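Local coordinates for protein putative adhesin (Komagataella phaffii, PDB 5FX8) that is a putative fungal adhesin, the N-terminal cohesin-like part of a GPI-anchored cell-wall protein that may take part in cell-cell interaction, at residues A19-W24 / E116-S121; V145-S150 / V260-F265; L155-T160 / E164-I169. One frame throughout, in Å; residues are numbered along the deposited sequence.

Contact 1. Residues A19-W24 / E116-S121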
loop_
_atom_site.group_PDB
_atom_site.type_symbol
_atom_site.label_atom_id
_atom_site.label_comp_id
_atom_site.label_asym_id
_atom_site.label_seq_id
_atom_site.Cartn_x
_atom_site.Cartn_y
_atom_site.Cartn_z
ATOM N N ALA C 19 -18.622 -30.820 43.682
ATOM C CA ALA C 19 -19.957 -30.403 43.318
ATOM C C ALA C 19 -19.978 -28.910 43.065
ATOM O O ALA C 19 -19.151 -28.172 43.593
ATOM C CB ALA C 19 -20.954 -30.751 44.413
ATOM N N TYR C 20 -20.926 -28.480 42.236
ATOM C CA TYR C 20 -21.303 -27.084 42.091
ATOM C C TYR C 20 -22.346 -26.717 43.136
ATOM O O TYR C 20 -23.054 -27.568 43.665
ATOM C CB TYR C 20 -21.877 -26.810 40.703
ATOM C CG TYR C 20 -20.897 -26.897 39.592
ATOM C CD1 TYR C 20 -19.546 -26.696 39.818
ATOM C CD2 TYR C 20 -21.309 -27.169 38.312
ATOM C CE1 TYR C 20 -18.642 -26.768 38.793
ATOM C CE2 TYR C 20 -20.400 -27.244 37.269
ATOM C CZ TYR C 20 -19.075 -27.042 37.520
ATOM O OH TYR C 20 -18.164 -27.122 36.509
ATOM N N LEU C 21 -22.452 -25.425 43.423
ATOM C CA LEU C 21 -23.478 -25.012 44.356
ATOM C C LEU C 21 -24.859 -25.298 43.812
ATOM O O LEU C 21 -25.818 -25.342 44.586
ATOM C CB LEU C 21 -23.354 -23.533 44.669
ATOM C CG LEU C 21 -22.153 -23.048 45.465
ATOM C CD1 LEU C 21 -22.202 -21.541 45.542
ATOM C CD2 LEU C 21 -22.196 -23.639 46.839
ATOM N N SER C 22 -24.977 -25.497 42.500
ATOM C CA SER C 22 -26.254 -25.656 41.827
ATOM C C SER C 22 -26.656 -27.114 41.651
ATOM O O SER C 22 -27.720 -27.380 41.087
ATOM C CB SER C 22 -26.207 -24.970 40.458
ATOM O OG SER C 22 -25.369 -25.672 39.557
ATOM N N ASP C 23 -25.849 -28.045 42.137
ATOM C CA ASP C 23 -26.014 -29.455 41.856
ATOM C C ASP C 23 -27.133 -30.085 42.675
ATOM O O ASP C 23 -27.510 -29.601 43.745
ATOM C CB ASP C 23 -24.715 -30.186 42.127
ATOM C CG ASP C 23 -23.693 -29.931 41.072
ATOM O OD1 ASP C 23 -24.061 -29.354 40.021
ATOM O OD2 ASP C 23 -22.535 -30.335 41.277
ATOM N N TRP C 24 -27.675 -31.173 42.133
ATOM C CA TRP C 24 -28.437 -32.131 42.914
ATOM C C TRP C 24 -27.463 -32.993 43.704
ATOM O O TRP C 24 -26.530 -33.566 43.133
ATOM C CB TRP C 24 -29.290 -33.033 42.023
ATOM C CG TRP C 24 -30.426 -32.398 41.322
ATOM C CD1 TRP C 24 -30.478 -32.040 40.011
ATOM C CD2 TRP C 24 -31.711 -32.088 41.870
ATOM N NE1 TRP C 24 -31.700 -31.494 39.712
ATOM C CE2 TRP C 24 -32.478 -31.520 40.837
ATOM C CE3 TRP C 24 -32.279 -32.210 43.138
ATOM C CZ2 TRP C 24 -33.777 -31.083 41.037
ATOM C CZ3 TRP C 24 -33.563 -31.772 43.336
ATOM C CH2 TRP C 24 -34.298 -31.218 42.298
ATOM N N GLU C 116 -30.960 -21.522 49.077
ATOM C CA GLU C 116 -30.487 -20.201 48.690
ATOM C C GLU C 116 -29.707 -19.564 49.822
ATOM O O GLU C 116 -28.598 -19.065 49.619
ATOM C CB GLU C 116 -31.657 -19.311 48.297
ATOM C CG GLU C 116 -32.088 -19.398 46.851
ATOM C CD GLU C 116 -32.966 -18.226 46.468
ATOM O OE1 GLU C 116 -34.132 -18.173 46.917
ATOM O OE2 GLU C 116 -32.483 -17.334 45.745
ATOM N N GLN C 117 -30.274 -19.595 51.032
ATOM C CA GLN C 117 -29.645 -18.953 52.180
ATOM C C GLN C 117 -28.200 -19.400 52.329
ATOM O O GLN C 117 -27.317 -18.596 52.652
ATOM C CB GLN C 117 -30.444 -19.258 53.447
ATOM C CG GLN C 117 -29.900 -18.626 54.729
ATOM C CD GLN C 117 -30.921 -17.735 55.428
ATOM O OE1 GLN C 117 -32.052 -18.153 55.690
ATOM N NE2 GLN C 117 -30.529 -16.497 55.724
ATOM N N PHE C 118 -27.932 -20.671 52.055
ATOM C CA PHE C 118 -26.571 -21.155 52.193
ATOM C C PHE C 118 -25.702 -20.712 51.030
ATOM O O PHE C 118 -24.541 -20.344 51.233
ATOM C CB PHE C 118 -26.553 -22.675 52.316
ATOM C CG PHE C 118 -25.185 -23.262 52.176
ATOM C CD1 PHE C 118 -24.278 -23.189 53.213
ATOM C CD2 PHE C 118 -24.794 -23.864 50.993
ATOM C CE1 PHE C 118 -23.010 -23.713 53.075
ATOM C CE2 PHE C 118 -23.532 -24.387 50.860
ATOM C CZ PHE C 118 -22.638 -24.311 51.903
ATOM N N THR C 119 -26.239 -20.731 49.813
ATOM C CA THR C 119 -25.401 -20.497 48.649
ATOM C C THR C 119 -25.082 -19.028 48.427
ATOM O O THR C 119 -24.071 -18.733 47.787
ATOM C CB THR C 119 -26.041 -21.062 47.383
ATOM O OG1 THR C 119 -27.291 -20.412 47.143
ATOM C CG2 THR C 119 -26.248 -22.553 47.505
ATOM N N GLU C 120 -25.913 -18.107 48.928
ATOM C CA GLU C 120 -25.577 -16.688 48.819
ATOM C C GLU C 120 -24.230 -16.403 49.465
ATOM O O GLU C 120 -23.376 -15.724 48.885
ATOM C CB GLU C 120 -26.655 -15.818 49.465
ATOM C CG GLU C 120 -28.069 -16.156 49.068
ATOM C CD GLU C 120 -28.530 -15.461 47.831
ATOM O OE1 GLU C 120 -27.719 -14.814 47.181
ATOM O OE2 GLU C 120 -29.707 -15.580 47.491
ATOM N N SER C 121 -24.017 -16.930 50.663
ATOM C CA SER C 121 -22.832 -16.636 51.443
ATOM C C SER C 121 -21.857 -17.799 51.486
ATOM O O SER C 121 -20.940 -17.790 52.307
ATOM C CB SER C 121 -23.246 -16.241 52.855
ATOM O OG SER C 121 -24.049 -17.256 53.414
#

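Contact 2. Residues V145-S150 / V260-F265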
loop_
_atom_site.group_PDB
_atom_site.type_symbol
_atom_site.label_atom_id
_atom_site.label_comp_id
_atom_site.label_asym_id
_atom_site.label_seq_id
_atom_site.Cartn_x
_atom_site.Cartn_y
_atom_site.Cartn_z
ATOM N N VAL C 145 -16.851 -26.603 44.607
ATOM C CA VAL C 145 -15.873 -26.190 43.626
ATOM C C VAL C 145 -16.449 -25.089 42.741
ATOM O O VAL C 145 -17.668 -24.970 42.552
ATOM C CB VAL C 145 -15.466 -27.432 42.819
ATOM C CG1 VAL C 145 -16.445 -27.664 41.683
ATOM C CG2 VAL C 145 -14.086 -27.304 42.352
ATOM N N ALA C 146 -15.555 -24.259 42.207
ATOM C CA ALA C 146 -15.930 -23.215 41.262
ATOM C C ALA C 146 -16.102 -23.794 39.868
ATOM O O ALA C 146 -15.650 -24.897 39.558
ATOM C CB ALA C 146 -14.876 -22.113 41.214
ATOM N N LEU C 147 -16.752 -23.018 39.022
ATOM C CA LEU C 147 -17.125 -23.501 37.710
ATOM C C LEU C 147 -15.893 -23.942 36.940
ATOM O O LEU C 147 -14.845 -23.305 37.004
ATOM C CB LEU C 147 -17.865 -22.404 36.953
ATOM C CG LEU C 147 -19.355 -22.480 36.656
ATOM C CD1 LEU C 147 -20.075 -23.348 37.641
ATOM C CD2 LEU C 147 -19.922 -21.084 36.680
ATOM N N ASP C 148 -16.023 -25.042 36.215
ATOM C CA ASP C 148 -14.934 -25.553 35.393
ATOM C C ASP C 148 -14.727 -24.633 34.191
ATOM O O ASP C 148 -15.556 -24.596 33.278
ATOM C CB ASP C 148 -15.267 -26.971 34.959
ATOM C CG ASP C 148 -14.159 -27.612 34.202
ATOM O OD1 ASP C 148 -13.094 -26.997 34.142
ATOM O OD2 ASP C 148 -14.327 -28.734 33.696
ATOM N N ARG C 149 -13.625 -23.884 34.176
ATOM C CA ARG C 149 -13.366 -22.932 33.105
ATOM C C ARG C 149 -12.253 -23.401 32.189
ATOM O O ARG C 149 -11.487 -22.586 31.684
ATOM C CB ARG C 149 -13.029 -21.551 33.660
ATOM C CG ARG C 149 -14.164 -20.850 34.392
ATOM C CD ARG C 149 -15.467 -21.009 33.645
ATOM N NE ARG C 149 -16.458 -20.007 34.000
ATOM C CZ ARG C 149 -17.695 -20.028 33.537
ATOM N NH1 ARG C 149 -18.056 -21.002 32.733
ATOM N NH2 ARG C 149 -18.565 -19.095 33.872
ATOM N N SER C 150 -12.151 -24.705 31.975
ATOM C CA SER C 150 -11.130 -25.291 31.116
ATOM C C SER C 150 -11.713 -25.989 29.904
ATOM O O SER C 150 -10.963 -26.569 29.121
ATOM C CB SER C 150 -10.285 -26.299 31.898
ATOM O OG SER C 150 -10.941 -27.565 31.933
ATOM N N VAL C 260 -15.326 -15.391 28.907
ATOM C CA VAL C 260 -16.211 -16.542 28.786
ATOM C C VAL C 260 -17.405 -16.128 27.944
ATOM O O VAL C 260 -18.064 -15.134 28.256
ATOM C CB VAL C 260 -16.678 -17.071 30.159
ATOM C CG1 VAL C 260 -17.796 -18.055 29.992
ATOM C CG2 VAL C 260 -15.563 -17.756 30.879
ATOM N N LEU C 261 -17.661 -16.872 26.869
ATOM C CA LEU C 261 -18.882 -16.739 26.084
ATOM C C LEU C 261 -19.989 -17.593 26.688
ATOM O O LEU C 261 -19.816 -18.796 26.871
ATOM C CB LEU C 261 -18.654 -17.178 24.636
ATOM C CG LEU C 261 -19.916 -17.249 23.786
ATOM C CD1 LEU C 261 -20.446 -15.892 23.636
ATOM C CD2 LEU C 261 -19.592 -17.782 22.448
ATOM N N ARG C 262 -21.134 -16.987 26.955
ATOM C CA ARG C 262 -22.256 -17.694 27.553
ATOM C C ARG C 262 -23.455 -17.596 26.631
ATOM O O ARG C 262 -23.953 -16.502 26.374
ATOM C CB ARG C 262 -22.586 -17.127 28.935
ATOM C CG ARG C 262 -23.904 -17.608 29.517
ATOM C CD ARG C 262 -23.972 -17.361 30.998
ATOM N NE ARG C 262 -23.088 -18.280 31.696
ATOM C CZ ARG C 262 -22.812 -18.196 32.985
ATOM N NH1 ARG C 262 -23.357 -17.228 33.706
ATOM N NH2 ARG C 262 -21.995 -19.072 33.550
ATOM N N VAL C 263 -23.929 -18.730 26.144
ATOM C CA VAL C 263 -25.121 -18.760 25.318
ATOM C C VAL C 263 -26.292 -19.235 26.161
ATOM O O VAL C 263 -26.192 -20.238 26.869
ATOM C CB VAL C 263 -24.920 -19.657 24.091
ATOM C CG1 VAL C 263 -26.153 -19.611 23.226
ATOM C CG2 VAL C 263 -23.742 -19.186 23.315
ATOM N N SER C 264 -27.403 -18.525 26.084
ATOM C CA SER C 264 -28.592 -18.848 26.853
ATOM C C SER C 264 -29.726 -19.172 25.898
ATOM O O SER C 264 -30.024 -18.377 25.011
ATOM C CB SER C 264 -28.964 -17.679 27.757
ATOM O OG SER C 264 -30.209 -17.871 28.376
ATOM N N PHE C 265 -30.368 -20.326 26.069
ATOM C CA PHE C 265 -31.585 -20.607 25.314
ATOM C C PHE C 265 -32.674 -21.172 26.213
ATOM O O PHE C 265 -32.455 -22.126 26.958
ATOM C CB PHE C 265 -31.333 -21.538 24.119
ATOM C CG PHE C 265 -30.421 -22.667 24.402
ATOM C CD1 PHE C 265 -29.058 -22.477 24.434
ATOM C CD2 PHE C 265 -30.925 -23.938 24.588
ATOM C CE1 PHE C 265 -28.214 -23.521 24.683
ATOM C CE2 PHE C 265 -30.088 -25.004 24.828
ATOM C CZ PHE C 265 -28.731 -24.797 24.876
#

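Contact 3. Residues L155-T160 / E164-I169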
loop_
_atom_site.group_PDB
_atom_site.type_symbol
_atom_site.label_atom_id
_atom_site.label_comp_id
_atom_site.label_asym_id
_atom_site.label_seq_id
_atom_site.Cartn_x
_atom_site.Cartn_y
_atom_site.Cartn_z
ATOM N N LEU C 155 -25.116 -25.602 31.945
ATOM C CA LEU C 155 -25.786 -25.335 33.219
ATOM C C LEU C 155 -27.302 -25.285 33.033
ATOM O O LEU C 155 -27.778 -24.818 31.999
ATOM C CB LEU C 155 -25.290 -24.016 33.838
ATOM C CG LEU C 155 -23.780 -23.911 34.103
ATOM C CD1 LEU C 155 -23.412 -22.562 34.670
ATOM C CD2 LEU C 155 -23.284 -24.992 35.025
ATOM N N SER C 156 -28.062 -25.779 34.022
ATOM C CA SER C 156 -29.526 -25.767 34.020
ATOM C C SER C 156 -30.030 -24.728 35.006
ATOM O O SER C 156 -29.421 -24.503 36.047
ATOM C CB SER C 156 -30.139 -27.114 34.439
ATOM O OG SER C 156 -29.659 -28.234 33.725
ATOM N N ASN C 157 -31.165 -24.118 34.710
ATOM C CA ASN C 157 -31.804 -23.236 35.676
ATOM C C ASN C 157 -33.301 -23.385 35.523
ATOM O O ASN C 157 -33.845 -23.100 34.458
ATOM C CB ASN C 157 -31.407 -21.775 35.485
ATOM C CG ASN C 157 -29.940 -21.504 35.805
ATOM O OD1 ASN C 157 -29.550 -21.401 36.973
ATOM N ND2 ASN C 157 -29.121 -21.360 34.758
ATOM N N ALA C 158 -33.976 -23.825 36.568
ATOM C CA ALA C 158 -35.423 -23.900 36.488
ATOM C C ALA C 158 -36.001 -22.495 36.428
ATOM O O ALA C 158 -35.617 -21.625 37.210
ATOM C CB ALA C 158 -35.983 -24.653 37.688
ATOM N N VAL C 159 -36.917 -22.257 35.495
ATOM C CA VAL C 159 -37.660 -21.010 35.460
ATOM C C VAL C 159 -39.143 -21.334 35.299
ATOM O O VAL C 159 -39.541 -22.485 35.133
ATOM C CB VAL C 159 -37.154 -20.066 34.348
ATOM C CG1 VAL C 159 -35.674 -19.821 34.525
ATOM C CG2 VAL C 159 -37.402 -20.652 32.974
ATOM N N THR C 160 -39.965 -20.298 35.376
ATOM C CA THR C 160 -41.403 -20.395 35.131
ATOM C C THR C 160 -41.723 -20.809 33.692
ATOM O O THR C 160 -42.077 -19.993 32.840
ATOM C CB THR C 160 -42.018 -19.045 35.424
ATOM O OG1 THR C 160 -41.549 -18.597 36.697
ATOM C CG2 THR C 160 -43.518 -19.147 35.423
ATOM N N GLU C 164 -33.880 -22.648 31.556
ATOM C CA GLU C 164 -32.916 -21.821 30.860
ATOM C C GLU C 164 -31.599 -22.578 30.863
ATOM O O GLU C 164 -31.083 -22.928 31.930
ATOM C CB GLU C 164 -32.788 -20.461 31.528
ATOM C CG GLU C 164 -31.978 -19.473 30.729
ATOM C CD GLU C 164 -31.888 -18.121 31.385
ATOM O OE1 GLU C 164 -32.294 -17.984 32.574
ATOM O OE2 GLU C 164 -31.402 -17.194 30.696
ATOM N N TRP C 165 -31.098 -22.891 29.674
ATOM C CA TRP C 165 -29.817 -23.555 29.527
ATOM C C TRP C 165 -28.734 -22.514 29.337
ATOM O O TRP C 165 -28.954 -21.503 28.674
ATOM C CB TRP C 165 -29.815 -24.487 28.327
ATOM C CG TRP C 165 -30.772 -25.581 28.373
ATOM C CD1 TRP C 165 -31.963 -25.650 27.725
ATOM C CD2 TRP C 165 -30.620 -26.808 29.064
ATOM N NE1 TRP C 165 -32.570 -26.847 27.972
ATOM C CE2 TRP C 165 -31.766 -27.579 28.802
ATOM C CE3 TRP C 165 -29.630 -27.333 29.893
ATOM C CZ2 TRP C 165 -31.952 -28.845 29.343
ATOM C CZ3 TRP C 165 -29.808 -28.597 30.421
ATOM C CH2 TRP C 165 -30.960 -29.339 30.140
ATOM N N PHE C 166 -27.571 -22.761 29.939
ATOM C CA PHE C 166 -26.369 -21.963 29.724
ATOM C C PHE C 166 -25.286 -22.867 29.165
ATOM O O PHE C 166 -25.020 -23.932 29.721
ATOM C CB PHE C 166 -25.862 -21.307 31.011
ATOM C CG PHE C 166 -26.716 -20.169 31.507
ATOM C CD1 PHE C 166 -27.644 -19.568 30.684
ATOM C CD2 PHE C 166 -26.586 -19.703 32.797
ATOM C CE1 PHE C 166 -28.437 -18.523 31.124
ATOM C CE2 PHE C 166 -27.382 -18.658 33.247
ATOM C CZ PHE C 166 -28.311 -18.068 32.396
ATOM N N VAL C 167 -24.671 -22.450 28.069
ATOM C CA VAL C 167 -23.486 -23.103 27.534
ATOM C C VAL C 167 -22.354 -22.091 27.630
ATOM O O VAL C 167 -22.392 -21.042 26.976
ATOM C CB VAL C 167 -23.690 -23.576 26.091
ATOM C CG1 VAL C 167 -22.467 -24.299 25.612
ATOM C CG2 VAL C 167 -24.912 -24.478 25.988
ATOM N N ASP C 168 -21.366 -22.380 28.464
ATOM C CA ASP C 168 -20.227 -21.498 28.660
ATOM C C ASP C 168 -19.040 -21.996 27.853
ATOM O O ASP C 168 -18.689 -23.174 27.927
ATOM C CB ASP C 168 -19.850 -21.416 30.133
ATOM C CG ASP C 168 -20.769 -20.518 30.913
ATOM O OD1 ASP C 168 -21.711 -19.980 30.307
ATOM O OD2 ASP C 168 -20.556 -20.339 32.130
ATOM N N ILE C 169 -18.425 -21.098 27.091
ATOM C CA ILE C 169 -17.212 -21.388 26.339
ATOM C C ILE C 169 -16.078 -20.573 26.950
ATOM O O ILE C 169 -16.103 -19.338 26.889
ATOM C CB ILE C 169 -17.362 -21.058 24.853
ATOM C CG1 ILE C 169 -18.671 -21.615 24.287
ATOM C CG2 ILE C 169 -16.121 -21.538 24.132
ATOM C CD1 ILE C 169 -18.684 -23.074 24.109
#

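Contact 1. Residues A19-W24 / E116-S121
L21 reaches from a turn onto T119 and the ring of F118 on the short helix 116-120, and the three make a shallow surface contact burying 132 Å². It joins the turn between strands 18-19 and 25-31 to the helix that follows strand 101-114, in the first cohesin-like domain. The branches divide the work. L21 CB lies 4.2 Å from T119 CG2, while CD1 of L21 stands 4.1 Å from the carbonyl O of T119. CD2 of L21 takes the other partner, approaching the F118 ring obliquely at 4.3 Å from CE2.

One shell further out, both partners are held in place by local bonds. T119 has OG1 set between its backbone N and carbonyl carbon (chi1 61°); there the hydroxyl donates back to E116 O at 3.1 Å, and CG2 is turned to L21. E116 O also receives the helical bond from E120 N. On the other side, Y20 to D23 form a type I turn, with D23 N bonded to Y20 O at 3.2 Å. D23 OD2 accepts from Y20 N, approached from above the carboxylate plane, and also pairs with R13. L21 is the second residue of this turn, and L114, L144 and F206 continue its apolar surroundings.

Turn and helix are thus each shaped by their own polar bonds; the contact between them adds only van der Waals packing and implies no directional bond.

Contact 2. Residues V145-S150 / V260-F265
The guanidinium of R149 lies with one face on V260 and the other on L147 of its own segment. V260 CG1 is 3.8 Å from the plane on its side and L147 CD2 3.7 Å above the opposite face; both are offset toward the rim. V260 spreads both methyls over that one face: CG2 is 4.0 Å from R149 NE, and CG1 is 4.0 Å from R149 NH1. At the edge, near the plane, R262 NH2 comes to 3.4 Å from R149 NH2. The two guanidinium planes are 45° apart, and the pair is one of two donors, so it is not a bond. R262 in turn has L147 CD2 at its own edge, 4.3 Å from NH2.

The two arginines share an anion. D168 OD2 forms salt bridges with both R149 NH1 and R262 NH2, and the shared carboxylate probably explains why the two NH2 groups can lie so close. A second carboxylate, D208, pairs with R262 NH1, and F209 adds a cation-pi contact to R262. R149 gets to D168 by bending at chi2 (-43°), whereas R262 leaves its strand extended and turns at chi3 (-72°).

Behind R149 the loop is shaped by an Asx turn: D148 OD1 accepts from S150 N at 3.3 Å and also from S150 OG at 3.1 Å. The loop 145-150, between strands 137-144 and 153-158, reaches strand 260-268 through the side chains of L147 and R149. That strand is flanked in its sheet by 162-170, which supplies D168, and by 189-200, while L261, V263 and F265 pack onto strand 246-252 of the other sheet.

Contact 3. Residues L155-T160 / E164-I169
L155 and F166 form the most regular pairing of an antiparallel beta hairpin, made by strands 153-158 and 162-170 at one end of a five-stranded sheet in the second cohesin-like domain. Both backbone groups of this pair are satisfied reciprocally: L155 N donates to F166 O at 2.8 Å, in the carbonyl plane, and F166 N returns to L155 O at 2.9 Å. L155 O also receives a CA-H contact from W165 CA at 3.4 Å. Nearer the turn, E164 N bonds N157 O at 2.9 Å with an N-H...O angle of 169°. Its return bond, N157 N to E164 O, is bent and weak.

The charged side chains find their partners beyond the hairpin. E164 runs fully extended from its strand, and its OE2 accepts from the hydroxyl of S264, a residue of the neighbouring strand 260-268. L155 CD1 only brushes past D168 OD2, whose arginine partners lie outside the hairpin.

Side-chain contacts, apolar and polar, complete the interface, which buries 403 Å² in all. L155 CB meets F166 CB at 4.0 Å, and V159 CG1 lies against E164 CB. On the face with S156 and W165, the indole also meets F265 and F303, and S156 OG sits obliquely 3.3 Å from W165 CZ3. N157 lies on the other face with L155 and F166. Its CG stands anti to the carbonyl carbon (chi1 -67°), which carries the amide across the ring at a steep 59° between planes, with N157 ND2 over one face of F166, 3.6 Å from CE2.

Contact 1 closes first along the chain, within the first cohesin-like domain. Contacts 2 and 3 follow, and the hairpin of contact 3 falls between the two segments of contact 2. Their centres lie about 10 Å apart, and the two contacts use adjacent strands of one sheet, 162-170 and 260-268. Centre to centre, contact 1 is about 16 Å from contact 2 and about 15 Å from contact 3, but touches both. A19 O and Y20 OH probably bond V145 N and D148 N, each at 3.0 Å, and Y20 packs on L155. The turn of contact 1 and the loop 145-150 thus probably help hold the two cohesin-like parts together.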